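Local coordinates for protein esterase Rv0045c (Mycobacterium tuberculosis, PDB 6WYN) that hydrolyses carboxylic esters, preferring short, straight-chain alkyl esters, as a monomeric serine esterase of the alpha/beta hydrolase superfamily, at residues 152-156 / 310-314; 178-182 / 278-284. All blocks are in the same frame, centred on the assembly; numbering follows the deposited sequence.

Interaction 1: residues 152-156 / 310-314; sequences VGMSL and HSVQS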
ATOM      1  N   VAL A 152       0.024  -6.669   6.163  1.00 12.82           N
ATOM      2  CA  VAL A 152       1.064  -5.655   5.950  1.00 12.09           C
ATOM      3  C   VAL A 152       0.401  -4.496   5.247  1.00 11.94           C
ATOM      4  O   VAL A 152      -0.119  -4.727   4.152  1.00 11.32           O
ATOM      5  CB  VAL A 152       2.195  -6.227   5.107  1.00 11.66           C
ATOM      6  CG1 VAL A 152       3.284  -5.201   4.870  1.00 12.15           C
ATOM      7  CG2 VAL A 152       2.717  -7.508   5.722  1.00 12.11           C
ATOM      8  N   GLY A 153       0.502  -3.304   5.828  1.00 11.25           N
ATOM      9  CA  GLY A 153      -0.078  -2.097   5.249  1.00 10.51           C
ATOM     10  C   GLY A 153       0.903  -0.966   5.252  1.00 10.90           C
ATOM     11  O   GLY A 153       1.462  -0.646   6.345  1.00 10.29           O
ATOM     12  N   MET A 154       1.028  -0.284   4.132  1.00 11.84           N
ATOM     13  CA  MET A 154       1.884   0.926   4.064  1.00 13.80           C
ATOM     14  C   MET A 154       1.018   2.202   4.105  1.00 15.30           C
ATOM     15  O   MET A 154       0.016   2.312   3.352  1.00 11.98           O
ATOM     16  CB  MET A 154       2.725   0.896   2.790  1.00 14.28           C
ATOM     17  CG  MET A 154       3.685   2.037   2.707  1.00 16.08           C
ATOM     18  SD  MET A 154       3.117   3.134   1.409  1.00 18.45           S
ATOM     19  CE  MET A 154       4.316   4.463   1.488  1.00 19.85           C
ATOM     20  N   SER A 155       1.414   3.188   4.904  1.00 15.44           N
ATOM     21  CA  SER A 155       0.724   4.522   4.973  1.00 17.05           C
ATOM     22  C   SER A 155      -0.831   4.373   5.063  1.00 15.18           C
ATOM     23  O   SER A 155      -1.309   3.806   6.029  1.00 16.28           O
ATOM     24  CB  SER A 155       1.191   5.425   3.872  1.00 17.52           C
ATOM     25  OG  SER A 155       1.028   6.790   4.277  1.00 21.63           O
ATOM     26  N   LEU A 156      -1.631   4.897   4.149  1.00 15.03           N
ATOM     27  CA  LEU A 156      -3.113   4.721   4.200  1.00 15.68           C
ATOM     28  C   LEU A 156      -3.498   3.247   4.402  1.00 13.70           C
ATOM     29  O   LEU A 156      -4.397   2.949   5.186  1.00 13.97           O
ATOM     30  CB  LEU A 156      -3.670   5.243   2.879  1.00 17.38           C
ATOM     31  CG  LEU A 156      -5.187   5.199   2.708  1.00 18.79           C
ATOM     32  CD1 LEU A 156      -5.912   5.964   3.833  1.00 19.57           C
ATOM     33  CD2 LEU A 156      -5.543   5.798   1.352  1.00 18.53           C
ATOM     34  N   HIS A 310       9.848   6.712   2.562  1.00 13.74           N
ATOM     35  CA  HIS A 310       8.501   6.373   3.072  1.00 13.41           C
ATOM     36  C   HIS A 310       8.039   5.043   2.465  1.00 12.59           C
ATOM     37  O   HIS A 310       7.516   4.223   3.202  1.00 13.44           O
ATOM     38  CB  HIS A 310       7.592   7.562   2.699  1.00 14.22           C
ATOM     39  CG  HIS A 310       6.194   7.434   3.196  1.00 15.08           C
ATOM     40  ND1 HIS A 310       5.923   7.120   4.505  1.00 14.61           N
ATOM     41  CD2 HIS A 310       5.003   7.691   2.608  1.00 16.06           C
ATOM     42  CE1 HIS A 310       4.619   7.081   4.691  1.00 15.97           C
ATOM     43  NE2 HIS A 310       4.031   7.432   3.546  1.00 15.22           N
ATOM     44  N   SER A 311       8.242   4.857   1.167  1.00 12.76           N
ATOM     45  CA  SER A 311       7.817   3.634   0.435  1.00 13.52           C
ATOM     46  C   SER A 311       8.919   2.582   0.515  1.00 12.81           C
ATOM     47  O   SER A 311       9.702   2.402  -0.457  1.00 13.70           O
ATOM     48  CB  SER A 311       7.384   3.941  -0.972  1.00 16.13           C
ATOM     49  OG  SER A 311       6.727   2.795  -1.489  1.00 18.71           O
ATOM     50  N   VAL A 312       8.995   1.935   1.680  1.00 11.83           N
ATOM     51  CA  VAL A 312      10.063   0.954   2.008  1.00 10.70           C
ATOM     52  C   VAL A 312       9.990  -0.188   0.975  1.00 11.57           C
ATOM     53  O   VAL A 312      11.072  -0.661   0.486  1.00 10.74           O
ATOM     54  CB  VAL A 312       9.906   0.430   3.441  1.00 10.79           C
ATOM     55  CG1 VAL A 312      11.010  -0.566   3.737  1.00 11.05           C
ATOM     56  CG2 VAL A 312       9.894   1.534   4.488  1.00 10.69           C
ATOM     57  N   GLN A 313       8.774  -0.601   0.591  1.00 10.18           N
ATOM     58  CA  GLN A 313       8.608  -1.681  -0.401  1.00 11.11           C
ATOM     59  C   GLN A 313       9.169  -1.281  -1.760  1.00 10.95           C
ATOM     60  O   GLN A 313       9.477  -2.220  -2.563  1.00 11.22           O
ATOM     61  CB  GLN A 313       7.147  -2.122  -0.502  1.00 11.57           C
ATOM     62  CG  GLN A 313       6.242  -1.112  -1.191  1.00 12.26           C
ATOM     63  CD  GLN A 313       5.616  -0.131  -0.229  1.00 13.28           C
ATOM     64  OE1 GLN A 313       6.082   0.042   0.909  1.00 13.31           O
ATOM     65  NE2 GLN A 313       4.558   0.553  -0.689  1.00 14.03           N
ATOM     66  N   SER A 314       9.262   0.002  -2.074  1.00 12.54           N
ATOM     67  CA  SER A 314       9.860   0.491  -3.336  1.00 13.52           C
ATOM     68  C   SER A 314      11.370   0.706  -3.169  1.00 15.64           C
ATOM     69  O   SER A 314      12.122   0.391  -4.098  1.00 16.97           O
ATOM     70  CB  SER A 314       9.204   1.761  -3.813  1.00 16.76           C
ATOM     71  OG  SER A 314       7.788   1.681  -3.627  1.00 19.49           O
TER

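Interaction 2: residues 178-182 / 278-284; sequences VDVTP and GGSSGFV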
ATOM      1  N   VAL A 178       3.870  -0.168   7.615  1.00 11.44           N
ATOM      2  CA  VAL A 178       5.058   0.381   6.908  1.00 11.98           C
ATOM      3  C   VAL A 178       4.989   1.899   6.929  1.00 12.09           C
ATOM      4  O   VAL A 178       4.147   2.489   6.225  1.00 12.00           O
ATOM      5  CB  VAL A 178       5.219  -0.233   5.518  1.00 12.07           C
ATOM      6  CG1 VAL A 178       6.427   0.287   4.778  1.00 12.59           C
ATOM      7  CG2 VAL A 178       5.293  -1.739   5.635  1.00 12.52           C
ATOM      8  N   ASP A 179       5.945   2.497   7.673  1.00 11.66           N
ATOM      9  CA  ASP A 179       6.208   3.944   7.782  1.00 11.28           C
ATOM     10  C   ASP A 179       4.928   4.744   8.048  1.00 10.33           C
ATOM     11  O   ASP A 179       4.775   5.799   7.454  1.00 10.94           O
ATOM     12  CB  ASP A 179       6.951   4.443   6.541  1.00 12.44           C
ATOM     13  CG  ASP A 179       7.903   5.602   6.835  1.00 14.35           C
ATOM     14  OD1 ASP A 179       8.719   5.450   7.743  1.00 13.78           O
ATOM     15  OD2 ASP A 179       7.797   6.680   6.167  1.00 15.55           O
ATOM     16  N   VAL A 180       4.111   4.333   8.996  1.00 10.71           N
ATOM     17  CA  VAL A 180       2.936   5.139   9.394  1.00 11.61           C
ATOM     18  C   VAL A 180       2.503   4.833  10.830  1.00 12.21           C
ATOM     19  O   VAL A 180       2.651   3.710  11.293  1.00 11.32           O
ATOM     20  CB  VAL A 180       1.782   4.885   8.397  1.00 11.39           C
ATOM     21  CG1 VAL A 180       1.191   3.498   8.617  1.00 11.05           C
ATOM     22  CG2 VAL A 180       0.722   5.975   8.484  1.00 12.13           C
ATOM     23  N   THR A 181       1.893   5.833  11.464  1.00 12.29           N
ATOM     24  CA  THR A 181       1.037   5.688  12.675  1.00 13.90           C
ATOM     25  C   THR A 181      -0.186   6.590  12.451  1.00 12.86           C
ATOM     26  O   THR A 181      -0.158   7.457  11.586  1.00 12.88           O
ATOM     27  CB  THR A 181       1.785   6.084  13.961  1.00 14.96           C
ATOM     28  OG1 THR A 181       1.790   7.516  13.992  1.00 15.02           O
ATOM     29  CG2 THR A 181       3.214   5.574  14.028  1.00 15.30           C
ATOM     30  N   PRO A 182      -1.263   6.484  13.253  1.00 13.50           N
ATOM     31  CA  PRO A 182      -2.387   7.416  13.116  1.00 13.99           C
ATOM     32  C   PRO A 182      -1.927   8.874  13.153  1.00 15.18           C
ATOM     33  O   PRO A 182      -2.267   9.646  12.255  1.00 15.54           O
ATOM     34  CB  PRO A 182      -3.246   7.055  14.304  1.00 13.16           C
ATOM     35  CG  PRO A 182      -2.991   5.580  14.441  1.00 13.73           C
ATOM     36  CD  PRO A 182      -1.488   5.462  14.291  1.00 13.93           C
ATOM     37  N   GLY A 278      11.276   3.847   7.326  1.00 13.79           N
ATOM     38  CA  GLY A 278      12.373   4.273   6.444  1.00 15.16           C
ATOM     39  C   GLY A 278      13.317   5.188   7.203  1.00 16.57           C
ATOM     40  O   GLY A 278      12.842   6.190   7.731  1.00 15.43           O
ATOM     41  N   GLY A 279      14.583   4.781   7.323  1.00 17.03           N
ATOM     42  CA  GLY A 279      15.684   5.548   7.956  1.00 17.37           C
ATOM     43  C   GLY A 279      15.897   6.935   7.379  1.00 17.75           C
ATOM     44  O   GLY A 279      16.319   7.811   8.134  1.00 18.32           O
ATOM     45  N   SER A 280      15.596   7.153   6.104  1.00 17.61           N
ATOM     46  CA  SER A 280      15.627   8.479   5.438  1.00 18.47           C
ATOM     47  C   SER A 280      14.222   9.102   5.366  1.00 18.93           C
ATOM     48  O   SER A 280      14.052  10.068   4.673  1.00 22.31           O
ATOM     49  CB  SER A 280      16.234   8.392   4.086  1.00 18.78           C
ATOM     50  OG  SER A 280      17.526   7.830   4.231  1.00 23.06           O
ATOM     51  N   SER A 281      13.239   8.542   6.035  1.00 16.96           N
ATOM     52  CA  SER A 281      11.885   9.117   6.047  1.00 16.43           C
ATOM     53  C   SER A 281      11.686   9.861   7.368  1.00 14.26           C
ATOM     54  O   SER A 281      11.816   9.242   8.404  1.00 13.30           O
ATOM     55  CB  SER A 281      10.828   8.058   5.851  1.00 15.99           C
ATOM     56  OG  SER A 281       9.551   8.648   6.016  1.00 15.06           O
ATOM     57  N   GLY A 282      11.287  11.117   7.277  1.00 14.96           N
ATOM     58  CA  GLY A 282      10.832  11.939   8.414  1.00 16.47           C
ATOM     59  C   GLY A 282       9.363  11.727   8.730  1.00 15.88           C
ATOM     60  O   GLY A 282       8.858  12.322   9.700  1.00 15.89           O
ATOM     61  N   PHE A 283       8.680  10.855   7.999  1.00 16.05           N
ATOM     62  CA  PHE A 283       7.212  10.750   8.098  1.00 14.95           C
ATOM     63  C   PHE A 283       6.793  10.397   9.517  1.00 14.91           C
ATOM     64  O   PHE A 283       5.844  10.992  10.071  1.00 15.47           O
ATOM     65  CB  PHE A 283       6.724   9.736   7.070  1.00 15.24           C
ATOM     66  CG  PHE A 283       5.258   9.844   6.772  1.00 16.12           C
ATOM     67  CD1 PHE A 283       4.341   9.127   7.508  1.00 16.31           C
ATOM     68  CD2 PHE A 283       4.816  10.634   5.722  1.00 18.21           C
ATOM     69  CE1 PHE A 283       2.986   9.199   7.220  1.00 16.77           C
ATOM     70  CE2 PHE A 283       3.457  10.716   5.431  1.00 20.32           C
ATOM     71  CZ  PHE A 283       2.553   9.979   6.176  1.00 18.94           C
ATOM     72  N   VAL A 284       7.458   9.405  10.090  1.00 14.98           N
ATOM     73  CA  VAL A 284       7.202   8.914  11.455  1.00 14.82           C
ATOM     74  C   VAL A 284       8.348   9.405  12.355  1.00 16.78           C
ATOM     75  O   VAL A 284       9.496   9.093  12.045  1.00 14.61           O
ATOM     76  CB  VAL A 284       7.094   7.387  11.479  1.00 15.45           C
ATOM     77  CG1 VAL A 284       6.857   6.867  12.906  1.00 15.27           C
ATOM     78  CG2 VAL A 284       6.008   6.922  10.489  1.00 16.44           C
TER
HETATM   79  O   HOH W   1       9.714   7.624   9.246  1.00 12.16           O

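Interaction 1: residues 152-156 / 310-314
The imidazole of His310 lies between two kinds of cover. Over one face sits the methyl of Met154: CE is 3.7 Å from the ring centroid and 24° off the normal, offset toward the rim so that its closest ring atom is CD2, at 3.5 Å. The methyl makes the CH-pi contact; Met154 SD stands above the same face at a distance, 5.2 Å from the centroid. The opposite face is stacked by the ring of Phe283. Ser155 OG comes in at the edge, near the ring plane, 3.2 Å from NE2, while ND1 is held by Asp179 OD2. Ring rotation is thus limited from both faces and by the bond at ND1. Met154 reaches the imidazole with CG anti to its backbone N (chi1 -176°), and a bend at chi2 carries CE over the ring face and against Ser311 CA, 3.7 Å away.

The carboxamide of Gln313 crosses Met154 at about a right angle. Its NE2 gives Met154 SD a nearly straight but weak hydrogen bond (3.6 Å, 175°); its stronger partner is Thr97 OG1. OE1 rests against Met154 CG, buried and without a polar partner in the model. Ser311 OG pairs with Ser314 OG at 2.6 Å and with Gln93.

Ser155 and His310 are the inferred nucleophile and histidine of the catalytic triad. The positive phi of Ser155, together with Gly153 and the GxSxG pattern, fits the strained nucleophile elbow. Here strand 150-154, flanked in the sheet by 85-88 and 174-178, runs through Ser155, the N-cap residue, into helix 156-167, while an inverse gamma turn centred on Ser311 leads into helix 312-315, whose Val312 and Gln313 touch Val178 of strand 174-178.

Interaction 2: residues 178-182 / 278-284
Asp179, the inferred acid of the Ser-His-Asp triad, is anchored here by the loop at 278-284. Its two carboxylate oxygens take different donors. OD2 uses its syn lone pair for the hydroxyl of Ser281, with OG at 2.6 Å; its other bond, to His310 ND1, lies outside the pair of segments. OD1 accepts the backbone N of Gly278 at 3.0 Å with a fairly straight N-H (161°), met from well above the carboxylate plane (56° out of it). A water within 2.8 Å of Asp179 OD1 accepts from Val284 N and so can bridge the carboxylate to the loop; Ser281 O is another acceptor within its reach.

Ser281 is itself positioned: its first torsion sets OG beside the carbonyl carbon, where it accepts the N-H of Phe283, with Phe283 N at 3.1 Å. The ST turn begins at Ser281, the last residue of a type I turn from Gly278. Both loops leave the C-terminal ends of adjacent parallel strands, 174-178 and 273-278, the place where alpha/beta hydrolases carry their catalytic residues.

Apolar groups pack against the backbone of Asp179 and the residues after it. Val284 CG2 presses on the Asp179 backbone, 3.4 Å from its C, while CG1 touches Thr181 CG2. The Phe283 ring approaches Asp179 O obliquely, with CD1 3.4 Å away, and runs alongside Val180, whose CG2 is 4.1 Å from CE1. Thr181 OG1 caps Ala184 N at the start of helix 182-200, and farther along that helix the Phe283 ring also meets His188, a site of substrate selectivity, with the planes at about 45°.

In the fold
Both contacts are buried and neither belongs to the surface, but interaction 1 lies deeper, its centre about 5 Å from that of the chain against about 13 Å for interaction 2. Their own centres are about 9 Å apart, and along the chain interaction 2 is nested within the loop closed by interaction 1. Each is rooted in the central sheet through strand ends: 150-154 in interaction 1, 174-178 and 273-278 in interaction 2. Val178 N lies 2.8 Å from Gly153 O, a probable bond between neighbouring strands. The inferred triad spans the two. Interaction 1 rests mainly on sulfur, methyl and ring packing, whereas interaction 2 combines hydrogen bonds and an ordered water at one carboxylate with valine and phenylalanine packing.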